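Local coordinates for protein alginate lyase (Bacteroides ovatus, PDB 3NNB) that probably cleaves alginate by beta-elimination, as an alginate lyase with a largely helical fold, at residues S209-A212 with A213-Q216; K373-H376 with L377-L381. All coordinates share one frame; numbering follows the deposited sequence. Where two conformers were deposited one is given.

How the contacts relate
Contact 1 (209-216) comes first along the chain and contact 2 (373-381) follows far later, near the C-terminus. Their centres are about 34 Å apart, and their nearest atoms about 19 Å apart. They lie on opposite sides of the chain's centre and do not touch. They share no helix or strand. Contact 1 is the short helix 210-216 with its N-cap, and it follows helix 189-208. Contact 2 is the short helix 375-378 and the turn out of it, set against helices 11-19, 27-41 and 336-351. Both are local, partly buried turns of a mostly helical fold of the six-hairpin clan. Contact 2 ties the C-terminal end back to N-terminal helices.

Contact 1: residues S209-A212 with A213-Q216; sequences SPVA and AEEQ
A213 pairs with S209 and Q216 pairs with A212 through backbone hydrogen bonds along helix 210-216, a short helix with a serine N-cap. S209 is the cap. The torsion that sets OG opposite its own N (chi1 160°) brings that oxygen to the amides of the first turn. V211 N donates to S209 OG at 3.0 Å, and A212 N adds a weak bond to the same atom. P210 has no amide hydrogen, so the cap need not serve it. The first regular helical bond runs from A213 N to S209 O at 3.0 Å. The methyl of A213 lies close by, with CB 3.5 Å from the same S209 O. A212 serves the next turn through its carbonyl. Q216 N reaches A212 O at 3.0 Å, with the donor in the carbonyl plane and the N-H...O angle at 158°. Two side chains also come near that oxygen. E215 CB lies 3.4 Å from A212 O, and Q216 CB lies 3.9 Å from A212 O. Q216 O then meets R254, which ties this end of the helix to helix 240-258. E214 N bonds P210 O at 3.2 Å from above the carbonyl plane, and also makes a weak bond to V211 O. E214 and E215 send their side chains to different neighbours. E215 OE2 bonds H222 ND1 of helix 221-236, and its side chain touches M165 and Y226. E214 OE1 takes the amide of G162. E214 is modelled in two conformers, so its finer contacts are less certain. In the conformer described, CG stands beside the backbone N (chi1 -51°), and the chain runs back along the first turn. There E214 CG makes a close approach to P210 O.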
ATOM      1  N   SER A 209     -20.273   4.007  -4.720  1.00  8.11           N
ATOM      2  CA  SER A 209     -19.945   4.821  -5.859  1.00  7.40           C
ATOM      3  C   SER A 209     -19.706   4.002  -7.100  1.00  9.69           C
ATOM      4  O   SER A 209     -19.060   2.976  -7.041  1.00  9.69           O
ATOM      5  CB  SER A 209     -18.653   5.596  -5.556  1.00 10.98           C
ATOM      6  OG  SER A 209     -18.024   6.059  -6.745  1.00 11.67           O
ATOM      7  N   PRO A 210     -20.147   4.508  -8.243  1.00  7.88           N
ATOM      8  CA  PRO A 210     -19.838   3.797  -9.487  1.00  8.13           C
ATOM      9  C   PRO A 210     -18.338   3.817  -9.860  1.00  8.98           C
ATOM     10  O   PRO A 210     -17.879   2.934 -10.576  1.00  9.71           O
ATOM     11  CB  PRO A 210     -20.678   4.521 -10.552  1.00 10.83           C
ATOM     12  CG  PRO A 210     -20.975   5.812  -9.988  1.00 12.61           C
ATOM     13  CD  PRO A 210     -21.000   5.682  -8.460  1.00  8.60           C
ATOM     14  N   VAL A 211     -17.610   4.826  -9.404  1.00 11.61           N
ATOM     15  CA  VAL A 211     -16.175   4.921  -9.675  1.00  9.63           C
ATOM     16  C   VAL A 211     -15.478   3.833  -8.880  1.00  6.95           C
ATOM     17  O   VAL A 211     -14.665   3.042  -9.428  1.00  8.79           O
ATOM     18  CB  VAL A 211     -15.662   6.336  -9.347  1.00  8.21           C
ATOM     19  CG1 VAL A 211     -14.115   6.425  -9.515  1.00  9.53           C
ATOM     20  CG2 VAL A 211     -16.357   7.382 -10.232  1.00  9.29           C
ATOM     21  N   ALA A 212     -15.822   3.712  -7.592  1.00  8.54           N
ATOM     22  CA  ALA A 212     -15.238   2.649  -6.766  1.00  7.47           C
ATOM     23  C   ALA A 212     -15.623   1.267  -7.298  1.00  8.05           C
ATOM     24  O   ALA A 212     -14.812   0.352  -7.276  1.00  9.98           O
ATOM     25  CB  ALA A 212     -15.642   2.813  -5.297  1.00  7.99           C
ATOM     26  N   ALA A 213     -16.861   1.104  -7.780  1.00  8.44           N
ATOM     27  CA  ALA A 213     -17.343  -0.140  -8.316  1.00  8.93           C
ATOM     28  C   ALA A 213     -16.493  -0.619  -9.474  1.00  8.20           C
ATOM     29  O   ALA A 213     -16.298  -1.836  -9.635  1.00 10.26           O
ATOM     30  CB  ALA A 213     -18.844  -0.002  -8.776  1.00 10.18           C
ATOM     31  N   GLU A 214     -15.988   0.325 -10.290  1.00  7.41           N
ATOM     32  CA  GLU A 214     -15.076   0.008 -11.395  0.50 10.57           C
ATOM     33  C   GLU A 214     -13.834  -0.716 -10.849  1.00  8.84           C
ATOM     34  O   GLU A 214     -13.345  -1.694 -11.444  1.00 10.75           O
ATOM     35  CB  GLU A 214     -14.647   1.272 -12.198  0.50 12.69           C
ATOM     36  CG  GLU A 214     -15.777   2.228 -12.693  0.50 20.41           C
ATOM     37  CD  GLU A 214     -15.236   3.545 -13.293  0.50 24.89           C
ATOM     38  OE1 GLU A 214     -14.028   3.547 -13.595  0.50 10.22           O
ATOM     39  OE2 GLU A 214     -15.990   4.566 -13.450  0.50 13.95           O
ATOM     40  N   GLU A 215     -13.301  -0.236  -9.726  1.00  8.86           N
ATOM     41  CA  GLU A 215     -12.127  -0.871  -9.112  1.00  7.56           C
ATOM     42  C   GLU A 215     -12.466  -2.242  -8.546  1.00  7.22           C
ATOM     43  O   GLU A 215     -11.703  -3.202  -8.654  1.00 10.05           O
ATOM     44  CB  GLU A 215     -11.547   0.019  -8.003  1.00  7.56           C
ATOM     45  CG  GLU A 215     -10.155  -0.452  -7.523  1.00  8.01           C
ATOM     46  CD  GLU A 215      -8.996  -0.050  -8.443  1.00  9.53           C
ATOM     47  OE1 GLU A 215      -9.199  -0.004  -9.687  1.00  9.53           O
ATOM     48  OE2 GLU A 215      -7.872   0.159  -7.895  1.00  8.62           O
ATOM     49  N   GLN A 216     -13.632  -2.332  -7.907  1.00  8.02           N
ATOM     50  CA  GLN A 216     -14.066  -3.587  -7.310  0.80  8.61           C
ATOM     51  C   GLN A 216     -14.138  -4.693  -8.372  1.00  8.85           C
ATOM     52  O   GLN A 216     -13.792  -5.828  -8.091  1.00  9.26           O
ATOM     53  CB  GLN A 216     -15.411  -3.427  -6.595  0.80  9.97           C
ATOM     54  CG  GLN A 216     -15.821  -4.650  -5.753  0.80  9.04           C
ATOM     55  CD  GLN A 216     -16.483  -5.780  -6.551  0.80 13.74           C
ATOM     56  OE1 GLN A 216     -17.136  -5.546  -7.575  0.80 13.54           O
ATOM     57  NE2 GLN A 216     -16.277  -7.039  -6.088  0.80 15.87           N
TER
HETATM   58  O   HOH W   1     -18.265   3.845 -13.818  1.00 38.15           O

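Contact 2: residues K373-H376 with L377-L381; sequences KRIH and LIYSL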
ATOM      1  N   LYS A 373      18.107  -0.567   7.079  1.00  9.52           N
ATOM      2  CA  LYS A 373      16.847  -0.348   6.361  1.00  9.44           C
ATOM      3  C   LYS A 373      15.682  -0.742   7.245  1.00  9.31           C
ATOM      4  O   LYS A 373      15.728  -1.716   7.993  1.00  9.29           O
ATOM      5  CB  LYS A 373      16.801  -1.183   5.070  1.00 11.40           C
ATOM      6  CG  LYS A 373      17.824  -0.770   4.000  1.00 13.74           C
ATOM      7  CD  LYS A 373      17.774   0.710   3.639  1.00 18.53           C
ATOM      8  CE  LYS A 373      18.712   1.045   2.464  1.00 27.07           C
ATOM      9  NZ  LYS A 373      18.710   2.502   2.114  1.00 27.95           N
ATOM     10  N   ARG A 374      14.647   0.077   7.187  1.00  9.15           N
ATOM     11  CA  ARG A 374      13.457  -0.082   8.011  1.00 10.43           C
ATOM     12  C   ARG A 374      12.803  -1.437   7.912  1.00 10.20           C
ATOM     13  O   ARG A 374      12.206  -1.897   8.870  1.00 10.24           O
ATOM     14  CB  ARG A 374      12.445   1.002   7.650  1.00 11.51           C
ATOM     15  CG  ARG A 374      11.363   1.152   8.670  1.00 13.68           C
ATOM     16  CD  ARG A 374      10.273   2.101   8.181  1.00 12.72           C
ATOM     17  NE  ARG A 374      10.807   3.446   8.017  1.00 12.60           N
ATOM     18  CZ  ARG A 374      10.070   4.510   7.677  1.00 11.46           C
ATOM     19  NH1 ARG A 374       8.757   4.371   7.476  1.00 11.50           N
ATOM     20  NH2 ARG A 374      10.647   5.686   7.576  1.00 13.32           N
ATOM     21  N   ILE A 375      12.891  -2.087   6.762  1.00  9.90           N
ATOM     22  CA  ILE A 375      12.192  -3.334   6.542  1.00 10.82           C
ATOM     23  C   ILE A 375      12.669  -4.426   7.528  1.00 10.41           C
ATOM     24  O   ILE A 375      11.909  -5.303   7.890  1.00 10.30           O
ATOM     25  CB  ILE A 375      12.306  -3.773   5.050  1.00 10.26           C
ATOM     26  CG1 ILE A 375      11.292  -4.846   4.745  1.00 14.14           C
ATOM     27  CG2 ILE A 375      13.752  -4.168   4.724  1.00 11.79           C
ATOM     28  CD1 ILE A 375      10.970  -4.931   3.247  1.00 17.54           C
ATOM     29  N   HIS A 376      13.896  -4.306   8.034  1.00 10.30           N
ATOM     30  CA  HIS A 376      14.382  -5.247   9.037  1.00  8.07           C
ATOM     31  C   HIS A 376      13.581  -5.208  10.343  1.00  9.03           C
ATOM     32  O   HIS A 376      13.479  -6.201  11.090  1.00  9.50           O
ATOM     33  CB  HIS A 376      15.859  -5.004   9.346  1.00  7.52           C
ATOM     34  CG  HIS A 376      16.794  -5.336   8.233  1.00 13.24           C
ATOM     35  ND1 HIS A 376      17.100  -6.641   7.872  1.00 11.38           N
ATOM     36  CD2 HIS A 376      17.525  -4.535   7.426  1.00 13.40           C
ATOM     37  CE1 HIS A 376      18.005  -6.614   6.906  1.00 12.36           C
ATOM     38  NE2 HIS A 376      18.264  -5.350   6.605  1.00 15.06           N
ATOM     39  N   LEU A 377      12.990  -4.057  10.630  1.00  9.19           N
ATOM     40  CA  LEU A 377      12.184  -3.880  11.805  1.00 10.13           C
ATOM     41  C   LEU A 377      10.736  -4.393  11.616  1.00 11.33           C
ATOM     42  O   LEU A 377      10.133  -4.921  12.540  1.00 12.41           O
ATOM     43  CB  LEU A 377      12.115  -2.379  12.158  1.00 10.82           C
ATOM     44  CG  LEU A 377      13.398  -1.613  12.484  1.00  9.17           C
ATOM     45  CD1 LEU A 377      13.128  -0.122  12.706  1.00  9.45           C
ATOM     46  CD2 LEU A 377      14.143  -2.235  13.722  1.00  9.52           C
ATOM     47  N   ILE A 378      10.216  -4.222  10.409  1.00 10.69           N
ATOM     48  CA  ILE A 378       8.801  -4.454  10.117  0.50 10.37           C
ATOM     49  C   ILE A 378       8.538  -5.914   9.782  1.00  9.82           C
ATOM     50  O   ILE A 378       7.487  -6.455  10.137  1.00 11.57           O
ATOM     51  CB  ILE A 378       8.332  -3.572   8.926  0.50 12.04           C
ATOM     52  CG1 ILE A 378       8.508  -2.094   9.265  0.50 12.79           C
ATOM     53  CG2 ILE A 378       6.874  -3.892   8.555  0.50 13.27           C
ATOM     54  CD1 ILE A 378       7.890  -1.701  10.586  0.50 10.65           C
ATOM     55  N   TYR A 379       9.472  -6.546   9.088  1.00 11.39           N
ATOM     56  CA  TYR A 379       9.383  -7.971   8.760  1.00 11.75           C
ATOM     57  C   TYR A 379      10.570  -8.745   9.330  1.00 11.61           C
ATOM     58  O   TYR A 379      11.356  -9.357   8.597  1.00 11.86           O
ATOM     59  CB  TYR A 379       9.297  -8.140   7.244  1.00 13.85           C
ATOM     60  CG  TYR A 379       8.047  -7.467   6.677  1.00 11.24           C
ATOM     61  CD1 TYR A 379       6.780  -7.851   7.092  1.00 18.74           C
ATOM     62  CD2 TYR A 379       8.144  -6.485   5.702  1.00 24.39           C
ATOM     63  CE1 TYR A 379       5.639  -7.241   6.577  1.00 20.53           C
ATOM     64  CE2 TYR A 379       7.014  -5.896   5.175  1.00 20.45           C
ATOM     65  CZ  TYR A 379       5.776  -6.255   5.619  1.00 25.79           C
ATOM     66  OH  TYR A 379       4.644  -5.632   5.085  1.00 33.14           O
ATOM     67  N   SER A 380      10.673  -8.712  10.669  1.00 10.78           N
ATOM     68  CA  SER A 380      11.750  -9.345  11.390  1.00 10.65           C
ATOM     69  C   SER A 380      11.488 -10.853  11.501  1.00 12.25           C
ATOM     70  O   SER A 380      10.400 -11.364  11.150  1.00 13.33           O
ATOM     71  CB  SER A 380      11.877  -8.756  12.801  1.00  9.69           C
ATOM     72  OG  SER A 380      10.839  -9.232  13.669  1.00 10.96           O
ATOM     73  N   LEU A 381      12.500 -11.516  12.028  1.00 12.38           N
ATOM     74  CA  LEU A 381      12.472 -12.928  12.351  1.00 13.27           C
ATOM     75  C   LEU A 381      12.140 -13.208  13.812  1.00 15.63           C
ATOM     76  O   LEU A 381      12.351 -14.318  14.305  1.00 11.86           O
ATOM     77  CB  LEU A 381      13.811 -13.530  11.951  1.00 11.83           C
ATOM     78  CG  LEU A 381      14.112 -13.565  10.421  1.00 15.57           C
ATOM     79  CD1 LEU A 381      15.502 -14.163  10.170  1.00 16.62           C
ATOM     80  CD2 LEU A 381      13.098 -14.330   9.585  1.00 16.28           C
TER
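I375 turns CG1 opposite its backbone N (chi1 -165°), while Y379 keeps its ring beside its own N (chi1 -62°). These torsions bring the two side chains together one turn apart. I375 CG1 meets Y379 CD2 at 3.7 Å, at the ring edge and in the ring plane. One face of the ring has I378 CG2 over its centre in the conformer given. I375 and Y379 are also joined through the backbone. Y379 N donates to I375 O at 3.0 Å, nearly straight at 168°, and Y379 is the first residue to leave helical geometry. The start of the turn is tighter. L377 N reaches R374 O at 2.9 Å from above the carbonyl plane, with the three-residue spacing of a 3-10 turn. L377 CB also sits 3.3 Å from R374 O, while the side chain packs on V17, A29 and V30. Further on, S380 CB approaches H376 O at 3.5 Å. The H376 ring makes an edge-to-face contact with W345. R374 sends its guanidinium to T110 and to a salt bridge with D36. The contact is thus apolar at its side chains and polar along its backbone. The polar end of R374 binds other parts of the fold, which implies that this short C-terminal helix is held by its neighbours as well as by its own few bonds.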